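Side-chain contacts in CDP-glucose 4,6-dehydratase (Salmonella enterica subsp. enterica serovar Typhi, PDB 1WVG), which catalyses the NAD(+)-dependent conversion of CDP-D-glucose to CDP-4-dehydro-6-deoxy-D-glucose and water, a step toward the dideoxy sugars of the lipopolysaccharide O-antigen: residues R206-P209 against D210-R213; P47-F50 against E51-L55. One frame throughout, in Å; residues are numbered along the deposited sequence.

Two short helical segments of one short-chain dehydrogenase/reductase chain serve different ends. In contact 1 (206-213) the start of helix 207-216 meets CDP-xylose through Arg206, Leu207 and Asp210, and ADP-ribose through Arg206. Contact 2 (47-55) holds the whole of the short helix 49-52 in the nucleotide-binding half, and it lies near the ADP-ribose, the Phe50 side chain about 7 Å from that ligand. The centres of the two contacts are about 18 Å apart, with nearest atoms about 8 Å apart, so they do not touch. Helix 322-337 is common ground, packing on Ile208 and Leu212 of one and on Pro47 and Leu49 of the other.

Contact 1 (R206-P209 against D210-R213); sequences RLIP and DILR. With CXY (cytidine-5'-diphospho-beta-D-xylose), chain D; APR (adenosine-5-diphosphoribose), chain C.
With CG set anti to its carbonyl carbon (chi1 -64°) and the chain extended from there to NE, Arg206 reaches from the N-cap of helix 207-216 to both ligands, while Asp210, one turn on, carries its carboxylate to the cytosine of CDP-xylose. The Asp210 amide closes that turn on Arg206 O, an N-to-O distance of 3.0 Å. Arg206 uses its guanidinium edge: NE donates to the xylose O2' at 2.9 Å, and NH1 and NH2 converge on O1B of ADP-ribose, NH1 at 2.8 Å. NH1 also forms a salt bridge with Asp201; the bonds to both ligands and to Asp201 together limit the rotation of the group. Asp210 OD2 accepts from N4 of the cytosine at 2.8 Å in a nearly straight bond (165°). Between these ends, Leu207 N donates to O1A of the CDP-xylose alpha phosphate at 3.0 Å, and Leu207 CD1 lies 3.6 Å from cytosine C5. On the apolar side of the helix, Leu207 CG meets Ile211 CD1 at 3.7 Å, and Ile208 packs on Leu212, both also meeting helices 272-283 and 322-337. A phosphate held by the first amide of a helix, where the helix dipole probably adds to the attraction, characterises the CDP-sugar site of this Rossmann-fold dehydratase.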
ATOM      1  N   ARG A 206      -6.978 -33.400  -1.967  1.00 24.61           N
ATOM      2  CA  ARG A 206      -6.812 -32.691  -0.706  1.00 24.26           C
ATOM      3  C   ARG A 206      -5.906 -33.534   0.146  1.00 31.54           C
ATOM      4  O   ARG A 206      -5.896 -34.746  -0.002  1.00 30.35           O
ATOM      5  CB  ARG A 206      -8.121 -32.286  -0.031  1.00 34.21           C
ATOM      6  CG  ARG A 206      -8.948 -31.262  -0.843  1.00 20.27           C
ATOM      7  CD  ARG A 206     -10.032 -30.647   0.050  1.00 21.23           C
ATOM      8  NE  ARG A 206     -10.826 -29.621  -0.595  1.00 28.60           N
ATOM      9  CZ  ARG A 206     -12.109 -29.367  -0.302  1.00 54.85           C
ATOM     10  NH1 ARG A 206     -12.800 -30.046   0.618  1.00 27.31           N
ATOM     11  NH2 ARG A 206     -12.745 -28.393  -0.945  1.00 16.67           N
ATOM     12  N   LEU A 207      -5.137 -32.889   0.999  1.00 23.69           N
ATOM     13  CA  LEU A 207      -4.152 -33.530   1.832  1.00 24.81           C
ATOM     14  C   LEU A 207      -4.586 -34.633   2.773  1.00 27.96           C
ATOM     15  O   LEU A 207      -4.101 -35.751   2.712  1.00 28.31           O
ATOM     16  CB  LEU A 207      -3.330 -32.487   2.590  1.00 23.72           C
ATOM     17  CG  LEU A 207      -2.195 -33.119   3.390  1.00 32.62           C
ATOM     18  CD1 LEU A 207      -1.138 -33.675   2.419  1.00 28.01           C
ATOM     19  CD2 LEU A 207      -1.611 -32.091   4.364  1.00 19.19           C
ATOM     20  N   ILE A 208      -5.475 -34.286   3.676  1.00 30.69           N
ATOM     21  CA  ILE A 208      -5.971 -35.226   4.665  1.00 25.14           C
ATOM     22  C   ILE A 208      -6.751 -36.369   4.048  1.00 30.68           C
ATOM     23  O   ILE A 208      -6.564 -37.520   4.436  1.00 34.32           O
ATOM     24  CB  ILE A 208      -6.808 -34.492   5.675  1.00 22.36           C
ATOM     25  CG1 ILE A 208      -5.871 -33.575   6.461  1.00 16.89           C
ATOM     26  CG2 ILE A 208      -7.482 -35.520   6.557  1.00 19.09           C
ATOM     27  CD1 ILE A 208      -5.033 -34.353   7.490  1.00 34.22           C
ATOM     28  N   PRO A 209      -7.628 -36.065   3.088  1.00 25.19           N
ATOM     29  CA  PRO A 209      -8.341 -37.160   2.480  1.00 28.79           C
ATOM     30  C   PRO A 209      -7.331 -38.095   1.848  1.00 33.37           C
ATOM     31  O   PRO A 209      -7.428 -39.313   2.041  1.00 30.17           O
ATOM     32  CB  PRO A 209      -9.351 -36.595   1.464  1.00 20.99           C
ATOM     33  CG  PRO A 209      -9.596 -35.181   1.941  1.00 22.87           C
ATOM     34  CD  PRO A 209      -8.363 -34.806   2.759  1.00 24.16           C
ATOM     35  N   ASP A 210      -6.363 -37.490   1.141  1.00 28.37           N
ATOM     36  CA  ASP A 210      -5.282 -38.213   0.467  1.00 36.83           C
ATOM     37  C   ASP A 210      -4.586 -39.117   1.452  1.00 34.45           C
ATOM     38  O   ASP A 210      -4.299 -40.278   1.188  1.00 33.25           O
ATOM     39  CB  ASP A 210      -4.197 -37.283  -0.163  1.00 43.57           C
ATOM     40  CG  ASP A 210      -4.449 -36.821  -1.588  1.00 26.75           C
ATOM     41  OD1 ASP A 210      -5.496 -36.979  -2.186  1.00 34.82           O
ATOM     42  OD2 ASP A 210      -3.423 -36.222  -2.141  1.00 35.45           O
ATOM     43  N   ILE A 211      -4.313 -38.539   2.599  1.00 24.98           N
ATOM     44  CA  ILE A 211      -3.617 -39.250   3.627  1.00 22.29           C
ATOM     45  C   ILE A 211      -4.412 -40.392   4.171  1.00 30.31           C
ATOM     46  O   ILE A 211      -3.903 -41.494   4.350  1.00 30.58           O
ATOM     47  CB  ILE A 211      -3.281 -38.329   4.761  1.00 22.74           C
ATOM     48  CG1 ILE A 211      -2.087 -37.443   4.400  1.00 25.27           C
ATOM     49  CG2 ILE A 211      -2.957 -39.223   5.923  1.00 22.16           C
ATOM     50  CD1 ILE A 211      -1.928 -36.252   5.370  1.00 24.43           C
ATOM     51  N   LEU A 212      -5.671 -40.105   4.446  1.00 28.48           N
ATOM     52  CA  LEU A 212      -6.578 -41.101   5.013  1.00 29.09           C
ATOM     53  C   LEU A 212      -6.800 -42.321   4.118  1.00 31.91           C
ATOM     54  O   LEU A 212      -6.922 -43.447   4.569  1.00 26.78           O
ATOM     55  CB  LEU A 212      -7.937 -40.450   5.354  1.00 28.55           C
ATOM     56  CG  LEU A 212      -7.915 -39.609   6.635  1.00 32.38           C
ATOM     57  CD1 LEU A 212      -9.281 -38.963   6.954  1.00 25.06           C
ATOM     58  CD2 LEU A 212      -7.459 -40.489   7.786  1.00 26.52           C
ATOM     59  N   ARG A 213      -6.860 -42.075   2.823  1.00 35.21           N
ATOM     60  CA  ARG A 213      -7.091 -43.101   1.830  1.00 33.04           C
ATOM     61  C   ARG A 213      -5.915 -44.073   1.747  1.00 45.25           C
ATOM     62  O   ARG A 213      -6.128 -45.286   1.694  1.00 45.73           O
ATOM     63  CB  ARG A 213      -7.421 -42.449   0.481  1.00 24.94           C
ATOM     64  CG  ARG A 213      -7.677 -43.441  -0.651  1.00 57.72           C
ATOM     65  CD  ARG A 213      -6.386 -43.959  -1.280  1.00100.00           C
ATOM     66  NE  ARG A 213      -6.532 -45.250  -1.984  1.00100.00           N
ATOM     67  CZ  ARG A 213      -5.593 -46.209  -2.028  1.00100.00           C
ATOM     68  NH1 ARG A 213      -4.408 -46.117  -1.409  1.00100.00           N
ATOM     69  NH2 ARG A 213      -5.875 -47.327  -2.708  1.00100.00           N
TER
HETATM   70  O1B CXY D 401      -5.063 -25.447  -0.171  1.00 29.16           O
HETATM   71  PB  CXY D 401      -5.905 -26.295  -1.105  1.00 28.73           P
HETATM   72  O2B CXY D 401      -5.371 -26.378  -2.510  1.00 25.77           O
HETATM   73  O1' CXY D 401      -7.444 -25.717  -1.126  1.00 29.67           O
HETATM   74  O3A CXY D 401      -5.855 -27.601  -0.280  1.00 26.46           O
HETATM   75  PA  CXY D 401      -5.115 -29.045  -0.556  1.00 28.73           P
HETATM   76  O1A CXY D 401      -5.528 -29.905   0.585  1.00 18.54           O
HETATM   77  O2A CXY D 401      -5.475 -29.580  -1.886  1.00 23.86           O
HETATM   78  O5D CXY D 401      -3.580 -28.622  -0.543  1.00 35.02           O
HETATM   79  C5D CXY D 401      -2.970 -28.342   0.724  1.00 35.54           C
HETATM   80  C4D CXY D 401      -1.472 -28.342   0.546  1.00 27.79           C
HETATM   81  O4D CXY D 401      -1.013 -29.710   0.677  1.00 23.69           O
HETATM   82  C3D CXY D 401      -0.911 -27.791  -0.765  1.00 19.35           C
HETATM   83  O3D CXY D 401       0.379 -27.089  -0.662  1.00 26.15           O
HETATM   84  C2D CXY D 401      -0.794 -29.121  -1.531  1.00 18.82           C
HETATM   85  O2D CXY D 401       0.154 -28.958  -2.590  1.00 26.64           O
HETATM   86  C1D CXY D 401      -0.240 -30.015  -0.445  1.00 25.69           C
HETATM   87  N1  CXY D 401      -0.390 -31.446  -0.724  1.00 22.25           N
HETATM   88  C6  CXY D 401      -1.650 -31.999  -0.883  1.00 32.21           C
HETATM   89  C5  CXY D 401      -1.838 -33.275  -1.112  1.00 41.10           C
HETATM   90  C4  CXY D 401      -0.743 -34.173  -1.233  1.00 39.91           C
HETATM   91  N3  CXY D 401       0.509 -33.563  -1.048  1.00 18.64           N
HETATM   92  C2  CXY D 401       0.751 -32.222  -0.804  1.00 32.34           C
HETATM   93  N4  CXY D 401      -0.818 -35.372  -1.479  1.00 28.90           N
HETATM   94  O2  CXY D 401       1.886 -31.749  -0.675  1.00 24.87           O
HETATM   95  C1' CXY D 401      -8.254 -26.226  -0.080  1.00 32.29           C
HETATM   96  C2' CXY D 401      -9.619 -26.453  -0.681  1.00 33.86           C
HETATM   97  C3' CXY D 401     -10.111 -25.100  -1.158  1.00 26.04           C
HETATM   98  C4' CXY D 401     -10.185 -24.121   0.013  1.00 20.22           C
HETATM   99  C5' CXY D 401      -8.823 -24.021   0.686  1.00 17.17           C
HETATM  100  O2' CXY D 401      -9.564 -27.345  -1.815  1.00 26.37           O
HETATM  101  O3' CXY D 401     -11.448 -25.235  -1.675  1.00 21.96           O
HETATM  102  O4' CXY D 401     -10.624 -22.843  -0.444  1.00 28.08           O
HETATM  103  O5' CXY D 401      -8.346 -25.318   1.060  1.00 29.32           O
HETATM  104  N1  APR C 400     -24.443 -26.094  -8.928  1.00 23.39           N
HETATM  105  C2  APR C 400     -24.799 -26.413  -7.661  1.00 18.70           C
HETATM  106  N3  APR C 400     -24.066 -26.910  -6.711  1.00 16.60           N
HETATM  107  C4  APR C 400     -22.785 -27.076  -7.102  1.00 16.67           C
HETATM  108  C5  APR C 400     -22.251 -26.788  -8.319  1.00 16.61           C
HETATM  109  C6  APR C 400     -23.148 -26.277  -9.305  1.00 22.54           C
HETATM  110  N6  APR C 400     -22.840 -25.891 -10.555  1.00 20.22           N
HETATM  111  N7  APR C 400     -20.892 -27.073  -8.337  1.00 16.14           N
HETATM  112  C8  APR C 400     -20.638 -27.546  -7.126  1.00 11.23           C
HETATM  113  N9  APR C 400     -21.750 -27.566  -6.343  1.00 26.91           N
HETATM  114  C1' APR C 400     -21.901 -28.022  -4.972  1.00 22.70           C
HETATM  115  C2' APR C 400     -21.599 -29.490  -4.852  1.00 25.25           C
HETATM  116  O2' APR C 400     -22.696 -30.262  -5.361  1.00 27.03           O
HETATM  117  C3' APR C 400     -21.448 -29.579  -3.332  1.00 16.08           C
HETATM  118  O3' APR C 400     -22.659 -29.587  -2.560  1.00 21.69           O
HETATM  119  O4' APR C 400     -20.918 -27.424  -4.189  1.00 22.99           O
HETATM  120  C4' APR C 400     -20.636 -28.280  -3.079  1.00 13.81           C
HETATM  121  C5' APR C 400     -19.146 -28.451  -3.106  1.00 16.41           C
HETATM  122  O5' APR C 400     -18.781 -29.226  -1.937  1.00 24.68           O
HETATM  123  PA  APR C 400     -17.319 -29.930  -1.796  1.00 26.37           P
HETATM  124  O1A APR C 400     -16.712 -30.304  -3.141  1.00 22.94           O
HETATM  125  O2A APR C 400     -17.396 -30.950  -0.637  1.00 25.08           O
HETATM  126  O3A APR C 400     -16.454 -28.714  -1.292  1.00 23.39           O
HETATM  127  PB  APR C 400     -16.428 -28.074   0.203  1.00 22.84           P
HETATM  128  O1B APR C 400     -15.089 -28.446   0.793  1.00 28.18           O
HETATM  129  O2B APR C 400     -17.701 -28.370   0.976  1.00 28.55           O
HETATM  130  O5D APR C 400     -16.545 -26.531  -0.176  1.00 39.81           O
HETATM  131  C5D APR C 400     -17.714 -25.818   0.259  1.00 35.08           C
HETATM  132  O4D APR C 400     -16.482 -23.752   0.861  1.00 28.91           O
HETATM  133  O1D APR C 400     -14.145 -23.709   0.749  1.00 34.29           O
HETATM  134  C1D APR C 400     -15.390 -23.306   0.109  1.00 40.39           C
HETATM  135  O2D APR C 400     -14.989 -23.249  -2.308  1.00 30.88           O
HETATM  136  C2D APR C 400     -15.508 -24.027  -1.212  1.00 39.79           C
HETATM  137  O3D APR C 400     -17.417 -22.776  -1.900  1.00 34.05           O
HETATM  138  C3D APR C 400     -17.011 -24.058  -1.426  1.00 80.62           C
HETATM  139  C4D APR C 400     -17.486 -24.351  -0.022  1.00 45.62           C

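Contact 2 (P47-F50 against E51-L55); sequences PSLF and EIVRL
The Phe50 ring and the Leu55 side chain cross at about a right angle, the leucine CB coming obliquely to the ring at 3.4 Å from Phe50 CE1, with Leu55 CD1 3.8 Å from Phe50 CD1. Phe50 swings CG anti to its backbone N (chi1 -170°), which lays the ring alongside the chain as it leaves the helix. The side chains of Phe50 and Glu51 lie aslant, ring and carboxylate planes 41° apart, with Glu51 OE1 3.9 Å from Phe50 CD2. A second apolar pair crosses obliquely on another flank, where Leu49 CD1 meets Val53 CG1 at 3.9 Å. Each apolar pair joins a residue of the short helix 49-52 to one just beyond its C-terminal end, where a Schellman motif finishes it: Arg54 takes positive phi (53°), Leu55 N donates to Phe50 O at 3.2 Å, and Arg54 N to Glu51 O at 3.0 Å. The helix connects strands 35-40 and 60-63 in a beta-alpha-beta unit of the Rossmann fold. At its start Ser48 is the N-cap, its OG accepting from Glu51 N, though the position of that oxygen is less certain; Ile52 N donates to Ser48 O at 2.7 Å. Beyond the two segments, Phe50 and His17 meet with their rings nearly perpendicular, and Ser23 of helix 20-31 touches Leu49, Phe50 and Leu55.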
ATOM      1  N   PRO A  47     -17.146 -42.232  -1.221  1.00 21.60           N
ATOM      2  CA  PRO A  47     -18.304 -41.914  -0.381  1.00 23.47           C
ATOM      3  C   PRO A  47     -18.522 -40.395  -0.178  1.00 32.19           C
ATOM      4  O   PRO A  47     -17.766 -39.557  -0.682  1.00 36.44           O
ATOM      5  CB  PRO A  47     -17.967 -42.493   1.004  1.00 22.71           C
ATOM      6  CG  PRO A  47     -16.519 -42.987   0.948  1.00 24.48           C
ATOM      7  CD  PRO A  47     -16.052 -42.926  -0.500  1.00 22.13           C
ATOM      8  N   SER A  48     -19.560 -40.065   0.578  1.00 24.91           N
ATOM      9  CA  SER A  48     -19.901 -38.697   0.866  1.00 27.64           C
ATOM     10  C   SER A  48     -20.600 -38.669   2.201  1.00 28.34           C
ATOM     11  O   SER A  48     -21.395 -39.524   2.562  1.00 24.20           O
ATOM     12  CB  SER A  48     -20.795 -38.068  -0.184  1.00 27.53           C
ATOM     13  OG  SER A  48     -22.121 -38.216   0.284  1.00 31.21           O
ATOM     14  N   LEU A  49     -20.277 -37.654   2.965  1.00 28.49           N
ATOM     15  CA  LEU A  49     -20.854 -37.473   4.279  1.00 30.26           C
ATOM     16  C   LEU A  49     -22.372 -37.299   4.172  1.00 31.20           C
ATOM     17  O   LEU A  49     -23.170 -37.762   4.995  1.00 29.08           O
ATOM     18  CB  LEU A  49     -20.147 -36.261   4.981  1.00 29.28           C
ATOM     19  CG  LEU A  49     -20.657 -35.916   6.382  1.00 25.34           C
ATOM     20  CD1 LEU A  49     -20.242 -36.979   7.401  1.00 24.54           C
ATOM     21  CD2 LEU A  49     -20.092 -34.555   6.782  1.00 30.59           C
ATOM     22  N   PHE A  50     -22.756 -36.595   3.125  1.00 22.77           N
ATOM     23  CA  PHE A  50     -24.154 -36.371   2.925  1.00 28.40           C
ATOM     24  C   PHE A  50     -24.882 -37.709   2.952  1.00 32.66           C
ATOM     25  O   PHE A  50     -25.833 -37.957   3.710  1.00 30.60           O
ATOM     26  CB  PHE A  50     -24.391 -35.700   1.556  1.00 28.82           C
ATOM     27  CG  PHE A  50     -25.829 -35.217   1.418  1.00 36.32           C
ATOM     28  CD1 PHE A  50     -26.290 -34.078   2.097  1.00 41.25           C
ATOM     29  CD2 PHE A  50     -26.731 -35.921   0.614  1.00 39.07           C
ATOM     30  CE1 PHE A  50     -27.612 -33.638   1.984  1.00 41.46           C
ATOM     31  CE2 PHE A  50     -28.063 -35.507   0.504  1.00 46.30           C
ATOM     32  CZ  PHE A  50     -28.501 -34.365   1.186  1.00 44.70           C
ATOM     33  N   GLU A  51     -24.400 -38.562   2.067  1.00 29.61           N
ATOM     34  CA  GLU A  51     -25.001 -39.859   1.973  1.00 30.76           C
ATOM     35  C   GLU A  51     -24.831 -40.608   3.268  1.00 43.45           C
ATOM     36  O   GLU A  51     -25.780 -41.176   3.803  1.00 47.95           O
ATOM     37  CB  GLU A  51     -24.427 -40.662   0.803  1.00 35.69           C
ATOM     38  CG  GLU A  51     -24.351 -39.876  -0.524  1.00 88.91           C
ATOM     39  CD  GLU A  51     -25.641 -39.841  -1.319  1.00100.00           C
ATOM     40  OE1 GLU A  51     -26.725 -39.539  -0.816  1.00100.00           O
ATOM     41  OE2 GLU A  51     -25.470 -40.150  -2.595  1.00100.00           O
ATOM     42  N   ILE A  52     -23.598 -40.608   3.765  1.00 38.08           N
ATOM     43  CA  ILE A  52     -23.280 -41.327   4.995  1.00 37.14           C
ATOM     44  C   ILE A  52     -24.185 -40.972   6.164  1.00 36.03           C
ATOM     45  O   ILE A  52     -24.538 -41.827   6.965  1.00 41.04           O
ATOM     46  CB  ILE A  52     -21.802 -41.218   5.424  1.00 42.75           C
ATOM     47  CG1 ILE A  52     -20.815 -41.886   4.468  1.00 43.53           C
ATOM     48  CG2 ILE A  52     -21.582 -41.792   6.811  1.00 37.54           C
ATOM     49  CD1 ILE A  52     -21.508 -42.529   3.281  1.00 76.09           C
ATOM     50  N   VAL A  53     -24.556 -39.710   6.313  1.00 31.83           N
ATOM     51  CA  VAL A  53     -25.375 -39.417   7.479  1.00 33.12           C
ATOM     52  C   VAL A  53     -26.859 -39.303   7.174  1.00 32.13           C
ATOM     53  O   VAL A  53     -27.606 -38.854   8.055  1.00 38.43           O
ATOM     54  CB  VAL A  53     -24.922 -38.194   8.271  1.00 33.17           C
ATOM     55  CG1 VAL A  53     -23.550 -38.413   8.897  1.00 29.63           C
ATOM     56  CG2 VAL A  53     -24.899 -37.002   7.306  1.00 29.35           C
ATOM     57  N   ARG A  54     -27.242 -39.695   5.946  1.00 38.78           N
ATOM     58  CA  ARG A  54     -28.637 -39.679   5.465  1.00 48.67           C
ATOM     59  C   ARG A  54     -29.281 -38.316   5.641  1.00 45.68           C
ATOM     60  O   ARG A  54     -30.436 -38.236   6.066  1.00 29.31           O
ATOM     61  CB  ARG A  54     -29.551 -40.773   6.102  1.00 71.38           C
ATOM     62  CG  ARG A  54     -29.300 -42.250   5.719  1.00100.00           C
ATOM     63  CD  ARG A  54     -30.477 -43.251   5.785  1.00100.00           C
ATOM     64  NE  ARG A  54     -30.554 -44.182   4.628  1.00100.00           N
ATOM     65  CZ  ARG A  54     -31.349 -45.275   4.420  1.00100.00           C
ATOM     66  NH1 ARG A  54     -32.319 -45.658   5.284  1.00100.00           N
ATOM     67  NH2 ARG A  54     -31.247 -45.942   3.253  1.00100.00           N
ATOM     68  N   LEU A  55     -28.533 -37.241   5.326  1.00 41.03           N
ATOM     69  CA  LEU A  55     -29.055 -35.885   5.497  1.00 32.53           C
ATOM     70  C   LEU A  55     -30.267 -35.634   4.639  1.00 25.64           C
ATOM     71  O   LEU A  55     -31.173 -34.879   4.952  1.00 31.67           O
ATOM     72  CB  LEU A  55     -27.986 -34.878   5.074  1.00 27.06           C
ATOM     73  CG  LEU A  55     -27.353 -34.227   6.285  1.00 26.11           C
ATOM     74  CD1 LEU A  55     -26.301 -33.244   5.802  1.00 31.49           C
ATOM     75  CD2 LEU A  55     -28.385 -33.496   7.118  1.00 19.18           C
TER